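Local coordinates for protein PHB depolymerase (Penicillium funiculosum, PDB 2D81) that hydrolyses the ester bonds of the microbial polyester poly(3-hydroxybutyrate), working from an alpha/beta-hydrolase fold with circularly permuted topology, at residues Phe137-Asp146 against Arg240-Lys249; Leu184-Gln193 against Thr204-Gln212. One frame throughout, in Å; residues are numbered along the deposited sequence.

Contact 1. Residues Phe137-Asp146 against Arg240-Lys249; sequences FPTDFNGAGD and RFIQNTGYNK
Phe137 turns its CG away from the backbone N and alongside its carbonyl carbon (chi1 -164°), which sets the ring among Phe241, Thr245 and Tyr247, while Asn244, whose CG stands opposite its carbonyl carbon (chi1 -75°), reaches out to the turn Gly143-Asp146. Thr245 CG2 sits over the centre of the Phe137 ring, 4.0 Å from the ring centroid. Phe241 directs its edge at the Phe137 face in an offset edge-to-face pair. At the rim of the same ring, Tyr247 OH comes within 3.4 Å of Phe137 CE1; that hydroxyl is hydrogen-bonded to Ser16. This aromatic cluster joins the short strand 137-139, which pairs with strand 157-159 apart from the main sheet of the alpha/beta-hydrolase fold, to the helical segment 240-249. Beyond it, Asn244 ND2 donates twice, to Ala144 O (2.8 Å) from above its carbonyl plane and to the syn side of Asp146 OD2 (2.8 Å), tilted 32° from the carboxylate plane, which fixes the amide against the type II turn. Water 1 donates to Thr139 OG1, itself also bonded to Ser158 O. Phe141 lays one ring face against Lys249, whose NZ makes a cation-pi contact 4.9 Å from the ring centroid.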
# COMPACT_ATOMS: atom_id res chain seq x y z
N PHE A 137 10.07 -6.29 -3.60
CA PHE A 137 8.94 -6.95 -2.96
C PHE A 137 9.30 -8.41 -2.68
O PHE A 137 9.66 -9.14 -3.60
CB PHE A 137 7.69 -6.90 -3.85
CG PHE A 137 6.43 -7.22 -3.10
CD1 PHE A 137 5.63 -6.20 -2.60
CD2 PHE A 137 6.08 -8.54 -2.83
CE1 PHE A 137 4.50 -6.48 -1.85
CE2 PHE A 137 4.95 -8.83 -2.07
CZ PHE A 137 4.16 -7.80 -1.58
N PRO A 138 9.20 -8.84 -1.42
CA PRO A 138 9.53 -10.22 -1.04
C PRO A 138 8.44 -11.26 -1.32
O PRO A 138 7.34 -11.18 -0.78
CB PRO A 138 9.83 -10.10 0.44
CG PRO A 138 8.81 -9.08 0.88
CD PRO A 138 8.88 -8.03 -0.22
N THR A 139 8.77 -12.25 -2.16
CA THR A 139 7.89 -13.41 -2.33
C THR A 139 8.70 -14.68 -2.09
O THR A 139 9.89 -14.62 -1.79
CB THR A 139 7.31 -13.47 -3.76
OG1 THR A 139 8.29 -14.02 -4.65
CG2 THR A 139 6.94 -12.07 -4.23
N ASP A 140 8.05 -15.84 -2.21
CA ASP A 140 8.77 -17.10 -2.06
C ASP A 140 8.65 -17.96 -3.31
O ASP A 140 8.76 -19.18 -3.25
CB ASP A 140 8.25 -17.86 -0.84
CG ASP A 140 6.82 -18.35 -1.01
OD1 ASP A 140 6.05 -17.73 -1.78
OD2 ASP A 140 6.47 -19.36 -0.36
N PHE A 141 8.44 -17.31 -4.45
CA PHE A 141 8.41 -18.03 -5.72
C PHE A 141 9.06 -17.23 -6.84
O PHE A 141 9.29 -16.02 -6.72
CB PHE A 141 6.96 -18.39 -6.09
CG PHE A 141 6.05 -17.21 -6.26
CD1 PHE A 141 5.77 -16.72 -7.54
CD2 PHE A 141 5.46 -16.59 -5.16
CE1 PHE A 141 4.91 -15.63 -7.71
CE2 PHE A 141 4.61 -15.50 -5.33
CZ PHE A 141 4.33 -15.02 -6.60
N ASN A 142 9.38 -17.92 -7.93
CA ASN A 142 10.12 -17.32 -9.04
C ASN A 142 9.16 -16.72 -10.07
O ASN A 142 8.96 -17.27 -11.15
CB ASN A 142 11.00 -18.39 -9.70
CG ASN A 142 12.12 -18.85 -8.79
OD1 ASN A 142 12.58 -19.99 -8.88
ND2 ASN A 142 12.58 -17.96 -7.92
N GLY A 143 8.57 -15.58 -9.71
CA GLY A 143 7.68 -14.89 -10.62
C GLY A 143 8.39 -14.49 -11.91
O GLY A 143 9.57 -14.17 -11.90
N ALA A 144 7.65 -14.51 -13.01
CA ALA A 144 8.22 -14.23 -14.32
C ALA A 144 8.96 -12.89 -14.34
O ALA A 144 8.38 -11.85 -14.07
CB ALA A 144 7.13 -14.22 -15.38
N GLY A 145 10.26 -12.93 -14.65
CA GLY A 145 11.02 -11.71 -14.80
C GLY A 145 11.50 -11.08 -13.51
O GLY A 145 12.06 -9.97 -13.52
N ASP A 146 11.30 -11.77 -12.39
CA ASP A 146 11.75 -11.27 -11.09
C ASP A 146 13.24 -10.95 -11.10
O ASP A 146 14.02 -11.65 -11.74
CB ASP A 146 11.49 -12.31 -9.99
CG ASP A 146 10.07 -12.27 -9.44
OD1 ASP A 146 9.83 -12.90 -8.40
OD2 ASP A 146 9.20 -11.61 -10.05
N ARG A 240 2.95 -7.38 -13.98
CA ARG A 240 3.87 -8.11 -13.12
C ARG A 240 3.67 -7.90 -11.62
O ARG A 240 3.88 -8.83 -10.84
CB ARG A 240 5.32 -7.80 -13.49
CG ARG A 240 5.75 -8.44 -14.81
CD ARG A 240 7.27 -8.46 -14.95
NE ARG A 240 7.69 -9.00 -16.24
CZ ARG A 240 7.42 -10.23 -16.67
NH1 ARG A 240 6.72 -11.06 -15.91
NH2 ARG A 240 7.85 -10.63 -17.86
N PHE A 241 3.25 -6.71 -11.19
CA PHE A 241 3.00 -6.53 -9.77
C PHE A 241 1.74 -7.31 -9.39
O PHE A 241 1.69 -7.97 -8.35
CB PHE A 241 2.81 -5.06 -9.40
CG PHE A 241 2.81 -4.80 -7.91
CD1 PHE A 241 4.00 -4.55 -7.23
CD2 PHE A 241 1.62 -4.84 -7.19
CE1 PHE A 241 4.00 -4.35 -5.85
CE2 PHE A 241 1.62 -4.64 -5.81
CZ PHE A 241 2.81 -4.39 -5.14
N ILE A 242 0.72 -7.22 -10.23
CA ILE A 242 -0.54 -7.90 -9.97
C ILE A 242 -0.35 -9.40 -9.84
O ILE A 242 -0.99 -10.05 -9.01
CB ILE A 242 -1.55 -7.60 -11.10
CG1 ILE A 242 -1.91 -6.11 -11.07
CG2 ILE A 242 -2.80 -8.46 -10.93
CD1 ILE A 242 -2.61 -5.62 -12.32
N GLN A 243 0.55 -9.96 -10.65
CA GLN A 243 0.70 -11.41 -10.73
C GLN A 243 1.85 -11.98 -9.90
O GLN A 243 1.74 -13.08 -9.36
CB GLN A 243 0.88 -11.85 -12.18
CG GLN A 243 -0.32 -11.55 -13.07
CD GLN A 243 -0.11 -12.04 -14.49
OE1 GLN A 243 0.86 -11.68 -15.15
NE2 GLN A 243 -1.03 -12.88 -14.96
N ASN A 244 2.95 -11.23 -9.81
CA ASN A 244 4.18 -11.76 -9.23
C ASN A 244 4.32 -11.57 -7.72
O ASN A 244 5.23 -12.12 -7.10
CB ASN A 244 5.40 -11.13 -9.92
CG ASN A 244 5.65 -11.70 -11.31
OD1 ASN A 244 4.73 -12.11 -12.01
ND2 ASN A 244 6.91 -11.70 -11.72
N THR A 245 3.43 -10.78 -7.12
CA THR A 245 3.55 -10.45 -5.70
C THR A 245 2.96 -11.52 -4.79
O THR A 245 3.37 -11.67 -3.65
CB THR A 245 2.88 -9.11 -5.36
OG1 THR A 245 1.55 -9.10 -5.89
CG2 THR A 245 3.68 -7.95 -5.95
N GLY A 246 1.98 -12.26 -5.31
CA GLY A 246 1.44 -13.37 -4.54
C GLY A 246 0.21 -13.09 -3.69
O GLY A 246 -0.26 -13.97 -2.98
N TYR A 247 -0.32 -11.87 -3.76
CA TYR A 247 -1.54 -11.55 -3.02
C TYR A 247 -2.69 -12.44 -3.48
O TYR A 247 -3.47 -12.94 -2.66
CB TYR A 247 -1.97 -10.10 -3.22
CG TYR A 247 -1.08 -9.06 -2.59
CD1 TYR A 247 -0.04 -8.48 -3.30
CD2 TYR A 247 -1.31 -8.62 -1.28
CE1 TYR A 247 0.76 -7.48 -2.73
CE2 TYR A 247 -0.53 -7.63 -0.70
CZ TYR A 247 0.50 -7.06 -1.44
OH TYR A 247 1.27 -6.07 -0.88
N ASN A 248 -2.80 -12.62 -4.79
CA ASN A 248 -3.96 -13.28 -5.36
C ASN A 248 -4.05 -14.74 -4.94
O ASN A 248 -5.15 -15.28 -4.80
CB ASN A 248 -3.95 -13.19 -6.89
CG ASN A 248 -3.96 -11.76 -7.38
OD1 ASN A 248 -4.37 -10.85 -6.66
ND2 ASN A 248 -3.53 -11.55 -8.62
N LYS A 249 -2.90 -15.37 -4.72
CA LYS A 249 -2.86 -16.76 -4.27
C LYS A 249 -3.61 -16.93 -2.96
O LYS A 249 -4.32 -17.92 -2.76
CB LYS A 249 -1.41 -17.22 -4.09
CG LYS A 249 -0.59 -17.18 -5.37
CD LYS A 249 0.83 -17.68 -5.12
CE LYS A 249 1.63 -17.68 -6.41
NZ LYS A 249 1.03 -18.58 -7.43
O HOH W 1 7.55 -13.58 -7.43
O HOH W 2 4.85 -15.44 -12.96

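Contact 2. Residues Leu184-Gln193 against Thr204-Gln212; sequences LSGSVLSFAQ and TTGYLYVPQ
Leu208 CD2 packs between two side chains of the neighbouring strand, 3.5 Å from Phe191 CD2 and 3.8 Å from Leu189 CB, and Leu189 CD1 continues the apolar row to Val210 CG2. Phe191 holds CG between its backbone N and carbonyl carbon (chi1 69°), which folds the ring across the partner strand until Gly206 CA lies over its face, 4.0 Å from the ring centroid. Leu259 and helix 301-314 also border Phe191. The other face of the ribbon carries Val188, whose CG1 touches Tyr207 CD2 and whose CG2 meets the edge of the Tyr209 ring. Between the faces, paired backbone hydrogen bonds link Ser187 with Val210, Leu189 with Leu208 and Phe191 with Gly206; the straightest, Val210 N to Ser187 O, is 2.9 Å long. Gln193 N to Thr204 O closes one end. At the other, Tyr209 OH accepts from Gly186 N (3.0 Å), with Leu184 CB packed 3.3 Å from that OH atom, and Ser185 OG accepts from Gln212 N (3.0 Å). Asp252 takes hydrogen bonds with both hydroxyls, tying this polar end to the loop after helix 247-251. The two strands form an antiparallel ribbon at one margin of the mixed central sheet, with 187-192 outermost and 205-210 the one strand running against the others, as the second strand does in the canonical alpha/beta-hydrolase sheet.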
# COMPACT_ATOMS: atom_id res chain seq x y z
N LEU A 184 -5.67 -20.03 -10.59
CA LEU A 184 -6.57 -19.19 -9.81
C LEU A 184 -8.01 -19.35 -10.30
O LEU A 184 -8.25 -19.53 -11.50
CB LEU A 184 -6.14 -17.72 -9.92
CG LEU A 184 -4.75 -17.40 -9.37
CD1 LEU A 184 -4.44 -15.93 -9.61
CD2 LEU A 184 -4.70 -17.72 -7.89
N SER A 185 -8.96 -19.27 -9.38
CA SER A 185 -10.36 -19.50 -9.71
C SER A 185 -11.00 -18.29 -10.39
O SER A 185 -12.01 -18.42 -11.08
CB SER A 185 -11.16 -19.83 -8.45
OG SER A 185 -11.36 -18.67 -7.65
N GLY A 186 -10.40 -17.12 -10.18
CA GLY A 186 -11.05 -15.88 -10.57
C GLY A 186 -10.39 -15.15 -11.72
O GLY A 186 -9.62 -15.73 -12.49
N SER A 187 -10.70 -13.86 -11.83
CA SER A 187 -10.23 -13.06 -12.95
C SER A 187 -9.65 -11.74 -12.45
O SER A 187 -10.03 -11.25 -11.39
CB SER A 187 -11.38 -12.77 -13.91
OG SER A 187 -11.96 -13.97 -14.38
N VAL A 188 -8.73 -11.18 -13.22
CA VAL A 188 -8.30 -9.80 -13.03
C VAL A 188 -9.16 -8.89 -13.90
O VAL A 188 -9.16 -9.02 -15.13
CB VAL A 188 -6.82 -9.61 -13.40
CG1 VAL A 188 -6.44 -8.14 -13.30
CG2 VAL A 188 -5.94 -10.46 -12.50
N LEU A 189 -9.90 -8.00 -13.26
CA LEU A 189 -10.76 -7.07 -13.98
C LEU A 189 -10.03 -5.74 -14.13
O LEU A 189 -9.17 -5.39 -13.32
CB LEU A 189 -12.06 -6.86 -13.21
CG LEU A 189 -12.91 -8.10 -12.89
CD1 LEU A 189 -14.10 -7.69 -12.03
CD2 LEU A 189 -13.37 -8.76 -14.17
N SER A 190 -10.36 -5.00 -15.19
CA SER A 190 -9.87 -3.64 -15.35
C SER A 190 -11.03 -2.67 -15.23
O SER A 190 -12.17 -3.00 -15.55
CB SER A 190 -9.20 -3.48 -16.72
OG SER A 190 -10.13 -3.70 -17.77
N PHE A 191 -10.75 -1.46 -14.74
CA PHE A 191 -11.78 -0.44 -14.61
C PHE A 191 -11.18 0.94 -14.83
O PHE A 191 -9.98 1.14 -14.67
CB PHE A 191 -12.44 -0.53 -13.23
CG PHE A 191 -11.53 -0.13 -12.10
CD1 PHE A 191 -11.46 1.20 -11.68
CD2 PHE A 191 -10.74 -1.08 -11.45
CE1 PHE A 191 -10.61 1.58 -10.64
CE2 PHE A 191 -9.89 -0.71 -10.41
CZ PHE A 191 -9.82 0.62 -10.01
N ALA A 192 -12.02 1.90 -15.20
CA ALA A 192 -11.55 3.26 -15.45
C ALA A 192 -11.31 4.00 -14.14
O ALA A 192 -12.22 4.16 -13.33
CB ALA A 192 -12.57 4.02 -16.29
N GLN A 193 -10.07 4.44 -13.92
CA GLN A 193 -9.78 5.37 -12.84
C GLN A 193 -10.13 6.78 -13.31
O GLN A 193 -9.26 7.61 -13.55
CB GLN A 193 -8.31 5.30 -12.43
CG GLN A 193 -7.88 3.92 -11.96
CD GLN A 193 -6.48 3.91 -11.38
OE1 GLN A 193 -5.58 4.58 -11.88
NE2 GLN A 193 -6.30 3.13 -10.32
N THR A 204 -5.08 5.85 -16.40
CA THR A 204 -6.48 5.84 -16.84
C THR A 204 -7.22 4.62 -16.31
O THR A 204 -8.45 4.63 -16.18
CB THR A 204 -6.57 5.82 -18.38
OG1 THR A 204 -5.93 4.64 -18.87
CG2 THR A 204 -5.89 7.04 -18.98
N THR A 205 -6.47 3.56 -16.02
CA THR A 205 -7.04 2.24 -15.80
C THR A 205 -6.49 1.62 -14.52
O THR A 205 -5.29 1.69 -14.26
CB THR A 205 -6.72 1.31 -16.99
OG1 THR A 205 -7.15 1.92 -18.21
CG2 THR A 205 -7.41 -0.04 -16.82
N GLY A 206 -7.37 1.03 -13.72
CA GLY A 206 -6.93 0.27 -12.56
C GLY A 206 -7.36 -1.18 -12.68
O GLY A 206 -8.08 -1.54 -13.61
N TYR A 207 -6.92 -2.01 -11.74
CA TYR A 207 -7.23 -3.44 -11.79
C TYR A 207 -7.67 -3.97 -10.44
O TYR A 207 -7.40 -3.37 -9.40
CB TYR A 207 -6.01 -4.22 -12.27
CG TYR A 207 -5.56 -3.83 -13.66
CD1 TYR A 207 -4.75 -2.70 -13.86
CD2 TYR A 207 -5.97 -4.55 -14.77
CE1 TYR A 207 -4.39 -2.31 -15.15
CE2 TYR A 207 -5.61 -4.16 -16.06
CZ TYR A 207 -4.82 -3.05 -16.24
OH TYR A 207 -4.48 -2.65 -17.51
N LEU A 208 -8.36 -5.11 -10.45
CA LEU A 208 -8.69 -5.82 -9.22
C LEU A 208 -8.80 -7.31 -9.49
O LEU A 208 -9.33 -7.72 -10.53
CB LEU A 208 -10.00 -5.30 -8.62
CG LEU A 208 -11.30 -5.44 -9.42
CD1 LEU A 208 -12.50 -5.37 -8.48
CD2 LEU A 208 -11.38 -4.34 -10.47
N TYR A 209 -8.30 -8.11 -8.56
CA TYR A 209 -8.46 -9.55 -8.66
C TYR A 209 -9.70 -9.99 -7.89
O TYR A 209 -9.84 -9.69 -6.70
CB TYR A 209 -7.25 -10.29 -8.09
CG TYR A 209 -7.44 -11.78 -8.16
CD1 TYR A 209 -7.50 -12.44 -9.39
CD2 TYR A 209 -7.68 -12.53 -7.01
CE1 TYR A 209 -7.79 -13.79 -9.48
CE2 TYR A 209 -7.98 -13.89 -7.08
CZ TYR A 209 -8.04 -14.51 -8.32
OH TYR A 209 -8.35 -15.85 -8.41
N VAL A 210 -10.59 -10.70 -8.58
CA VAL A 210 -11.84 -11.15 -7.98
C VAL A 210 -11.94 -12.67 -8.02
O VAL A 210 -12.11 -13.26 -9.09
CB VAL A 210 -13.07 -10.56 -8.71
CG1 VAL A 210 -14.36 -11.07 -8.08
CG2 VAL A 210 -13.03 -9.04 -8.66
N PRO A 211 -11.82 -13.33 -6.86
CA PRO A 211 -11.91 -14.80 -6.80
C PRO A 211 -13.29 -15.23 -7.28
O PRO A 211 -14.24 -14.45 -7.24
CB PRO A 211 -11.72 -15.10 -5.31
CG PRO A 211 -10.87 -13.96 -4.84
CD PRO A 211 -11.50 -12.78 -5.53
N GLN A 212 -13.41 -16.48 -7.73
CA GLN A 212 -14.70 -16.99 -8.19
C GLN A 212 -15.77 -16.80 -7.13
O GLN A 212 -16.91 -16.44 -7.44
CB GLN A 212 -14.58 -18.47 -8.55
CG GLN A 212 -15.90 -19.10 -9.00
CD GLN A 212 -16.50 -18.39 -10.20
OE1 GLN A 212 -15.88 -18.29 -11.26
NE2 GLN A 212 -17.72 -17.88 -10.03

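Overall arrangement
The two contacts lie about 16 Å apart, centre to centre, and the helical segment 240-249 bridges them. One side of it meets Phe137-Asp146 in contact 1; from another, Ile242 and Asn248 pack on the residues of contact 2. Ile242 CD1 lies 3.7 Å from Tyr207 CB, and Asn248 OD1 lies 3.3 Å from Tyr209 CB. The segments of contact 2 fall between those of contact 1 in sequence, so the antiparallel ribbon is laid down before the chain returns to 240-249. The bound 3-hydroxybutyrate trimer is about 11 Å from the Phe241 side chain of contact 1. His135, which lines the trimer pocket, lies two residues before Phe137.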